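Local structure of D,D-dipeptidase/D,D-carboxypeptidase (Enterococcus faecalis, 4MUQ) at residues V172-S177 against Y203-A208; F193-L198 against N241-V246. The protein is a zinc-dependent D,D-peptidase of vancomycin resistance that hydrolyses the dipeptide D-Ala-D-Ala and probably also acts as a D,D-carboxypeptidase. One frame throughout, in Å; residues are numbered along the deposited sequence.

Contact 1 (V172-S177 against Y203-A208); sequences VGYPHS and YLFEQA
A CH-pi contact between P175 and F205, with Y174 at the rim of the same ring, joins the turn leading into helix 176-183 to edge strand 203-205 of an antiparallel sheet that also holds strand 213-219. P175 CB stands above the middle of the F205 ring, 3.5 Å from its centroid and only 7° off the normal, so that carbon sits almost exactly over the ring centre. The ring lies under the proline because CG of F205 is anti to the backbone N (chi1 -179°), which carries the phenyl group away from its strand. The peptide bond before P175 is cis, consistent with the Y174 ring lying close by, one face of it under P175 CB toward the rim. From there Y174 OH comes in at the edge of the phenyl group, near its plane, 3.3 Å from F205 CE2. The two aromatic planes are 85° apart in an oblique pairing. P175 holds the N-cap position, and a bond from S177 N back to G173 O (3.2 Å) spans the entry to the helix. Upstream lies strand 168-171, which begins at the zinc ligand H168; P175 also packs on I213 and I215 of strand 213-219, while helix 176-183 touches F205 through K178, I179 and E182.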
ATOM      1  N   VAL A 172       2.077   2.336   1.537  1.00  8.26           N
ATOM      2  CA  VAL A 172       1.296   3.576   1.412  1.00  9.87           C
ATOM      3  C   VAL A 172       2.190   4.800   1.505  1.00 11.36           C
ATOM      4  O   VAL A 172       1.765   5.913   1.173  1.00 12.11           O
ATOM      5  CB  VAL A 172       0.181   3.684   2.471  1.00 10.03           C
ATOM      6  CG1 VAL A 172      -0.911   2.661   2.196  1.00 11.80           C
ATOM      7  CG2 VAL A 172       0.742   3.523   3.880  1.00 11.68           C
ATOM      8  N   GLY A 173       3.426   4.608   1.951  1.00 11.89           N
ATOM      9  CA  GLY A 173       4.348   5.708   2.148  1.00 12.32           C
ATOM     10  C   GLY A 173       4.320   6.274   3.556  1.00 12.65           C
ATOM     11  O   GLY A 173       3.298   6.221   4.245  1.00 14.24           O
ATOM     12  N   TYR A 174       5.457   6.800   3.981  1.00 16.82           N
ATOM     13  CA  TYR A 174       5.560   7.510   5.248  1.00 15.14           C
ATOM     14  C   TYR A 174       5.063   8.939   5.020  1.00 20.78           C
ATOM     15  O   TYR A 174       5.329   9.524   3.972  1.00 21.89           O
ATOM     16  CB  TYR A 174       7.026   7.519   5.672  1.00 18.08           C
ATOM     17  CG  TYR A 174       7.299   8.067   7.048  1.00 20.02           C
ATOM     18  CD1 TYR A 174       7.207   7.248   8.175  1.00 21.58           C
ATOM     19  CD2 TYR A 174       7.670   9.391   7.226  1.00 22.71           C
ATOM     20  CE1 TYR A 174       7.463   7.743   9.437  1.00 24.44           C
ATOM     21  CE2 TYR A 174       7.931   9.896   8.494  1.00 22.45           C
ATOM     22  CZ  TYR A 174       7.824   9.063   9.589  1.00 23.35           C
ATOM     23  OH  TYR A 174       8.083   9.557  10.850  1.00 29.60           O
ATOM     24  N   PRO A 175       4.364   9.534   6.006  1.00 16.65           N
ATOM     25  CA  PRO A 175       4.056   9.041   7.355  1.00 14.79           C
ATOM     26  C   PRO A 175       2.697   8.355   7.455  1.00 14.77           C
ATOM     27  O   PRO A 175       2.277   8.002   8.568  1.00 15.02           O
ATOM     28  CB  PRO A 175       4.026  10.334   8.173  1.00 15.95           C
ATOM     29  CG  PRO A 175       3.434  11.330   7.211  1.00 19.50           C
ATOM     30  CD  PRO A 175       3.963  10.944   5.838  1.00 20.77           C
ATOM     31  N   HIS A 176       2.015   8.163   6.331  1.00 11.87           N
ATOM     32  CA  HIS A 176       0.695   7.549   6.352  1.00 12.05           C
ATOM     33  C   HIS A 176       0.689   6.222   7.085  1.00 12.77           C
ATOM     34  O   HIS A 176      -0.209   5.960   7.879  1.00 13.80           O
ATOM     35  CB  HIS A 176       0.167   7.389   4.926  1.00 10.68           C
ATOM     36  CG  HIS A 176       0.290   8.647   4.136  1.00 10.95           C
ATOM     37  ND1 HIS A 176      -0.561   9.723   4.304  1.00 13.39           N
ATOM     38  CD2 HIS A 176       1.221   9.037   3.237  1.00 12.31           C
ATOM     39  CE1 HIS A 176      -0.172  10.709   3.516  1.00 16.29           C
ATOM     40  NE2 HIS A 176       0.910  10.320   2.862  1.00 14.32           N
ATOM     41  N   SER A 177       1.697   5.389   6.830  1.00 12.58           N
ATOM     42  CA  SER A 177       1.775   4.087   7.486  1.00 11.54           C
ATOM     43  C   SER A 177       1.891   4.206   9.001  1.00 13.54           C
ATOM     44  O   SER A 177       1.359   3.371   9.745  1.00 15.22           O
ATOM     45  CB  SER A 177       2.948   3.282   6.925  1.00 14.46           C
ATOM     46  OG  SER A 177       4.150   4.005   7.042  1.00 13.81           O
ATOM     47  N   TYR A 203      -3.987  18.047   8.529  1.00 20.11           N
ATOM     48  CA  TYR A 203      -3.493  17.146   9.565  1.00 19.24           C
ATOM     49  C   TYR A 203      -2.007  17.414   9.774  1.00 20.33           C
ATOM     50  O   TYR A 203      -1.255  17.537   8.806  1.00 23.65           O
ATOM     51  CB  TYR A 203      -3.709  15.677   9.157  1.00 17.76           C
ATOM     52  CG  TYR A 203      -3.242  14.684  10.205  1.00 17.43           C
ATOM     53  CD1 TYR A 203      -4.098  14.258  11.218  1.00 32.21           C
ATOM     54  CD2 TYR A 203      -1.942  14.195  10.199  1.00 19.17           C
ATOM     55  CE1 TYR A 203      -3.675  13.360  12.181  1.00 29.01           C
ATOM     56  CE2 TYR A 203      -1.506  13.297  11.168  1.00 19.73           C
ATOM     57  CZ  TYR A 203      -2.378  12.882  12.146  1.00 21.35           C
ATOM     58  OH  TYR A 203      -1.947  11.994  13.108  1.00 29.13           O
ATOM     59  N   LEU A 204      -1.583  17.488  11.030  1.00 21.88           N
ATOM     60  CA  LEU A 204      -0.179  17.728  11.347  1.00 23.42           C
ATOM     61  C   LEU A 204       0.502  16.467  11.881  1.00 22.49           C
ATOM     62  O   LEU A 204       0.097  15.924  12.909  1.00 24.63           O
ATOM     63  CB  LEU A 204      -0.037  18.863  12.367  1.00 26.68           C
ATOM     64  CG  LEU A 204       1.395  19.112  12.838  1.00 28.87           C
ATOM     65  CD1 LEU A 204       2.265  19.538  11.677  1.00 36.66           C
ATOM     66  CD2 LEU A 204       1.433  20.167  13.941  1.00 32.40           C
ATOM     67  N   PHE A 205       1.540  16.013  11.182  1.00 22.59           N
ATOM     68  CA  PHE A 205       2.364  14.906  11.663  1.00 21.87           C
ATOM     69  C   PHE A 205       3.730  15.440  12.071  1.00 24.37           C
ATOM     70  O   PHE A 205       4.441  16.051  11.269  1.00 26.61           O
ATOM     71  CB  PHE A 205       2.505  13.814  10.585  1.00 20.42           C
ATOM     72  CG  PHE A 205       3.336  12.624  11.018  1.00 19.61           C
ATOM     73  CD1 PHE A 205       2.730  11.521  11.607  1.00 26.08           C
ATOM     74  CD2 PHE A 205       4.714  12.617  10.849  1.00 20.71           C
ATOM     75  CE1 PHE A 205       3.485  10.428  12.015  1.00 24.58           C
ATOM     76  CE2 PHE A 205       5.479  11.532  11.254  1.00 24.08           C
ATOM     77  CZ  PHE A 205       4.860  10.436  11.841  1.00 26.65           C
ATOM     78  N   GLU A 206       4.095  15.219  13.327  1.00 27.83           N
ATOM     79  CA  GLU A 206       5.384  15.685  13.804  1.00 37.78           C
ATOM     80  C   GLU A 206       6.002  14.724  14.809  1.00 54.59           C
ATOM     81  O   GLU A 206       5.314  14.185  15.679  1.00 56.09           O
ATOM     82  CB  GLU A 206       5.254  17.082  14.426  1.00 47.16           C
ATOM     83  CG  GLU A 206       4.370  17.140  15.660  1.00 45.26           C
ATOM     84  CD  GLU A 206       4.144  18.554  16.154  1.00 59.99           C
ATOM     85  OE1 GLU A 206       4.870  19.473  15.713  1.00 64.57           O
ATOM     86  OE2 GLU A 206       3.227  18.744  16.975  1.00 62.36           O
ATOM     87  N   GLN A 207       7.304  14.510  14.675  1.00 57.63           N
ATOM     88  CA  GLN A 207       8.076  13.874  15.736  1.00 60.68           C
ATOM     89  C   GLN A 207       9.512  14.385  15.796  1.00 67.56           C
ATOM     90  O   GLN A 207      10.164  14.570  14.764  1.00 66.21           O
ATOM     91  CB  GLN A 207       8.050  12.344  15.635  1.00 65.58           C
ATOM     92  CG  GLN A 207       8.559  11.765  14.323  1.00 64.63           C
ATOM     93  CD  GLN A 207       8.715  10.250  14.373  1.00 68.38           C
ATOM     94  OE1 GLN A 207       9.656   9.694  13.805  1.00 72.27           O
ATOM     95  NE2 GLN A 207       7.787   9.577  15.050  1.00 63.48           N
ATOM     96  N   ALA A 208       9.968  14.622  17.027  1.00 62.69           N
ATOM     97  CA  ALA A 208      11.358  14.966  17.353  1.00 66.79           C
ATOM     98  C   ALA A 208      12.083  15.850  16.343  1.00 71.00           C
ATOM     99  O   ALA A 208      11.498  16.768  15.765  1.00 70.61           O
ATOM    100  CB  ALA A 208      12.162  13.703  17.615  1.00 62.68           C
TER

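Contact 2 (F193-L198 against N241-V246)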
ATOM      1  N   PHE A 193     -10.777   8.655   7.246  1.00 15.41           N
ATOM      2  CA  PHE A 193     -10.246   9.531   8.288  1.00 16.07           C
ATOM      3  C   PHE A 193      -9.685  10.823   7.710  1.00 15.78           C
ATOM      4  O   PHE A 193     -10.002  11.916   8.180  1.00 17.55           O
ATOM      5  CB  PHE A 193      -9.142   8.774   9.034  1.00 16.64           C
ATOM      6  CG  PHE A 193      -8.316   9.630   9.971  1.00 15.19           C
ATOM      7  CD1 PHE A 193      -8.750   9.902  11.255  1.00 19.70           C
ATOM      8  CD2 PHE A 193      -7.055  10.076   9.583  1.00 17.20           C
ATOM      9  CE1 PHE A 193      -7.972  10.663  12.117  1.00 22.85           C
ATOM     10  CE2 PHE A 193      -6.272  10.823  10.436  1.00 23.52           C
ATOM     11  CZ  PHE A 193      -6.731  11.116  11.701  1.00 21.85           C
ATOM     12  N   ILE A 194      -8.852  10.693   6.681  1.00 16.55           N
ATOM     13  CA  ILE A 194      -8.159  11.864   6.156  1.00 16.88           C
ATOM     14  C   ILE A 194      -9.097  12.880   5.483  1.00 19.17           C
ATOM     15  O   ILE A 194      -8.767  14.062   5.376  1.00 18.67           O
ATOM     16  CB  ILE A 194      -6.984  11.467   5.231  1.00 20.41           C
ATOM     17  CG1 ILE A 194      -5.959  12.599   5.167  1.00 24.54           C
ATOM     18  CG2 ILE A 194      -7.488  11.078   3.859  1.00 20.71           C
ATOM     19  CD1 ILE A 194      -5.282  12.870   6.497  1.00 26.59           C
ATOM     20  N   LYS A 195     -10.281  12.439   5.068  1.00 16.38           N
ATOM     21  CA  LYS A 195     -11.236  13.363   4.454  1.00 19.67           C
ATOM     22  C   LYS A 195     -11.762  14.402   5.447  1.00 22.39           C
ATOM     23  O   LYS A 195     -12.376  15.381   5.048  1.00 21.87           O
ATOM     24  CB  LYS A 195     -12.374  12.594   3.766  1.00 24.37           C
ATOM     25  CG  LYS A 195     -11.898  11.752   2.571  1.00 18.94           C
ATOM     26  CD  LYS A 195     -12.980  10.849   2.002  1.00 33.46           C
ATOM     27  CE  LYS A 195     -14.087  11.637   1.351  1.00 43.95           C
ATOM     28  NZ  LYS A 195     -15.082  10.737   0.706  1.00 37.37           N
ATOM     29  N   ALA A 196     -11.489  14.204   6.735  1.00 18.63           N
ATOM     30  CA  ALA A 196     -11.861  15.173   7.764  1.00 19.37           C
ATOM     31  C   ALA A 196     -10.896  16.349   7.806  1.00 22.16           C
ATOM     32  O   ALA A 196     -11.163  17.349   8.475  1.00 25.03           O
ATOM     33  CB  ALA A 196     -11.922  14.500   9.125  1.00 23.94           C
ATOM     34  N   TYR A 197      -9.770  16.218   7.114  1.00 19.49           N
ATOM     35  CA  TYR A 197      -8.737  17.250   7.107  1.00 20.85           C
ATOM     36  C   TYR A 197      -8.579  17.881   5.724  1.00 21.43           C
ATOM     37  O   TYR A 197      -7.877  17.351   4.867  1.00 22.19           O
ATOM     38  CB  TYR A 197      -7.402  16.666   7.576  1.00 19.41           C
ATOM     39  CG  TYR A 197      -7.433  16.185   9.007  1.00 21.54           C
ATOM     40  CD1 TYR A 197      -7.176  17.056  10.059  1.00 22.99           C
ATOM     41  CD2 TYR A 197      -7.739  14.868   9.310  1.00 20.36           C
ATOM     42  CE1 TYR A 197      -7.215  16.625  11.367  1.00 26.27           C
ATOM     43  CE2 TYR A 197      -7.789  14.435  10.619  1.00 21.09           C
ATOM     44  CZ  TYR A 197      -7.514  15.314  11.640  1.00 23.47           C
ATOM     45  OH  TYR A 197      -7.557  14.876  12.944  1.00 26.61           O
ATOM     46  N   LEU A 198      -9.236  19.013   5.510  1.00 24.30           N
ATOM     47  CA  LEU A 198      -9.149  19.720   4.235  1.00 23.57           C
ATOM     48  C   LEU A 198      -8.009  20.730   4.282  1.00 24.20           C
ATOM     49  O   LEU A 198      -7.318  20.835   5.291  1.00 25.25           O
ATOM     50  CB  LEU A 198     -10.468  20.420   3.937  1.00 24.45           C
ATOM     51  CG  LEU A 198     -11.667  19.491   4.104  1.00 24.57           C
ATOM     52  CD1 LEU A 198     -12.958  20.255   3.916  1.00 31.86           C
ATOM     53  CD2 LEU A 198     -11.573  18.356   3.108  1.00 26.09           C
ATOM     54  N   ASN A 241      -8.341   6.636  -5.175  1.00 12.39           N
ATOM     55  CA  ASN A 241      -9.015   5.629  -6.005  1.00 11.63           C
ATOM     56  C   ASN A 241     -10.534   5.736  -5.990  1.00 13.26           C
ATOM     57  O   ASN A 241     -11.232   4.883  -6.544  1.00 14.79           O
ATOM     58  CB  ASN A 241      -8.592   4.189  -5.643  1.00 11.64           C
ATOM     59  CG  ASN A 241      -8.715   3.244  -6.814  1.00 12.38           C
ATOM     60  OD1 ASN A 241      -8.436   3.612  -7.960  1.00 15.13           O
ATOM     61  ND2 ASN A 241      -9.139   2.004  -6.540  1.00 12.45           N
ATOM     62  N   ILE A 242     -11.046   6.800  -5.377  1.00 13.60           N
ATOM     63  CA  ILE A 242     -12.486   6.912  -5.178  1.00 14.38           C
ATOM     64  C   ILE A 242     -13.041   8.273  -5.593  1.00 17.17           C
ATOM     65  O   ILE A 242     -13.906   8.370  -6.463  1.00 18.22           O
ATOM     66  CB  ILE A 242     -12.871   6.678  -3.695  1.00 15.88           C
ATOM     67  CG1 ILE A 242     -12.261   5.383  -3.159  1.00 17.22           C
ATOM     68  CG2 ILE A 242     -14.389   6.678  -3.528  1.00 17.34           C
ATOM     69  CD1 ILE A 242     -12.504   5.186  -1.667  1.00 22.55           C
ATOM     70  N   ASP A 243     -12.538   9.331  -4.969  1.00 15.34           N
ATOM     71  CA  ASP A 243     -13.215  10.607  -5.092  1.00 16.15           C
ATOM     72  C   ASP A 243     -12.324  11.823  -4.954  1.00 17.26           C
ATOM     73  O   ASP A 243     -12.826  12.932  -5.004  1.00 19.00           O
ATOM     74  CB  ASP A 243     -14.370  10.684  -4.076  1.00 19.87           C
ATOM     75  CG  ASP A 243     -13.917  10.401  -2.640  1.00 17.42           C
ATOM     76  OD1 ASP A 243     -12.763  10.729  -2.298  1.00 17.41           O
ATOM     77  OD2 ASP A 243     -14.729   9.863  -1.851  1.00 22.97           O
ATOM     78  N   GLY A 244     -11.023  11.649  -4.772  1.00 16.61           N
ATOM     79  CA  GLY A 244     -10.177  12.811  -4.562  1.00 17.80           C
ATOM     80  C   GLY A 244      -8.713  12.493  -4.334  1.00 13.78           C
ATOM     81  O   GLY A 244      -8.218  11.390  -4.648  1.00 14.08           O
ATOM     82  N   PHE A 245      -8.022  13.475  -3.765  1.00 16.15           N
ATOM     83  CA  PHE A 245      -6.581  13.448  -3.661  1.00 17.30           C
ATOM     84  C   PHE A 245      -6.138  13.642  -2.220  1.00 14.36           C
ATOM     85  O   PHE A 245      -6.798  14.345  -1.440  1.00 15.60           O
ATOM     86  CB  PHE A 245      -5.968  14.542  -4.544  1.00 17.15           C
ATOM     87  CG  PHE A 245      -6.342  14.438  -5.998  1.00 17.50           C
ATOM     88  CD1 PHE A 245      -5.669  13.553  -6.839  1.00 19.19           C
ATOM     89  CD2 PHE A 245      -7.368  15.208  -6.524  1.00 20.50           C
ATOM     90  CE1 PHE A 245      -6.009  13.456  -8.180  1.00 17.87           C
ATOM     91  CE2 PHE A 245      -7.716  15.112  -7.867  1.00 21.17           C
ATOM     92  CZ  PHE A 245      -7.032  14.233  -8.698  1.00 21.87           C
ATOM     93  N   VAL A 246      -5.014  13.023  -1.878  1.00 16.12           N
ATOM     94  CA  VAL A 246      -4.348  13.262  -0.611  1.00 13.57           C
ATOM     95  C   VAL A 246      -3.006  13.928  -0.891  1.00 15.34           C
ATOM     96  O   VAL A 246      -2.195  13.419  -1.681  1.00 15.84           O
ATOM     97  CB  VAL A 246      -4.140  11.960   0.168  1.00 14.12           C
ATOM     98  CG1 VAL A 246      -3.377  12.228   1.460  1.00 16.88           C
ATOM     99  CG2 VAL A 246      -5.485  11.335   0.473  1.00 18.56           C
TER
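The carboxylate of D243 is the flat group that K195 meets: NZ reaches OD2 from above its plane, tilted 36° out of it, while the other oxygen, OD1, is hydrogen-bonded to the hydroxyl of Y217. This salt bridge belongs to a case of helix-on-sheet packing in an alpha+beta protein, in which helix 187-194 and the type I beta turn I194-Y197 at its C-terminal end meet the four-stranded antiparallel sheet beside the hairpin joining strands 234-239 and 244-250. K195 NZ lies 2.7 Å from D243 OD2, whereas the distance from NZ to D243 OD1 is 3.8 Å, a one-sided grip that leaves the two oxygens with different partners. The lysine reaches across from the turn by bending once, at chi3 (67°), in an otherwise extended chain, and the two side chains come from opposite directions. Held by both K195 and Y217, the carboxylate probably has little freedom to rotate, and the paired charges would be expected to keep it ionised. The hairpin loop that presents it is itself tied by N240, whose OD1 accepts the backbone N-H groups of I242, D243 and G244. Within the turn, Y197 N bonds to I194 O. Alongside the polar pair is a small buried apolar contact, where two methyl groups, I194 CG2 and V246 CG2, lie 3.9 Å apart.

In the fold
Both contacts lean on the antiparallel sheet of strands 203-205, 213-219, 244-250 and 234-239, but at different strands: contact 1 at an edge strand, contact 2 at an inner one. Each is partly buried and runs from a buried apolar pair to a more exposed polar fringe. Aromatic and proline packing dominates the first, whereas the second combines aliphatic packing with a charged bridge. One side of each lies at an end of one of the consecutive helices 176-183 and 187-194: the N-terminal entry in contact 1, the C-terminal end in contact 2. They meet directly where Y203 packs edge-to-face on Y197 and H176 reaches V246. Neither borders the zinc site; both join the ends of this helical pair to the same sheet.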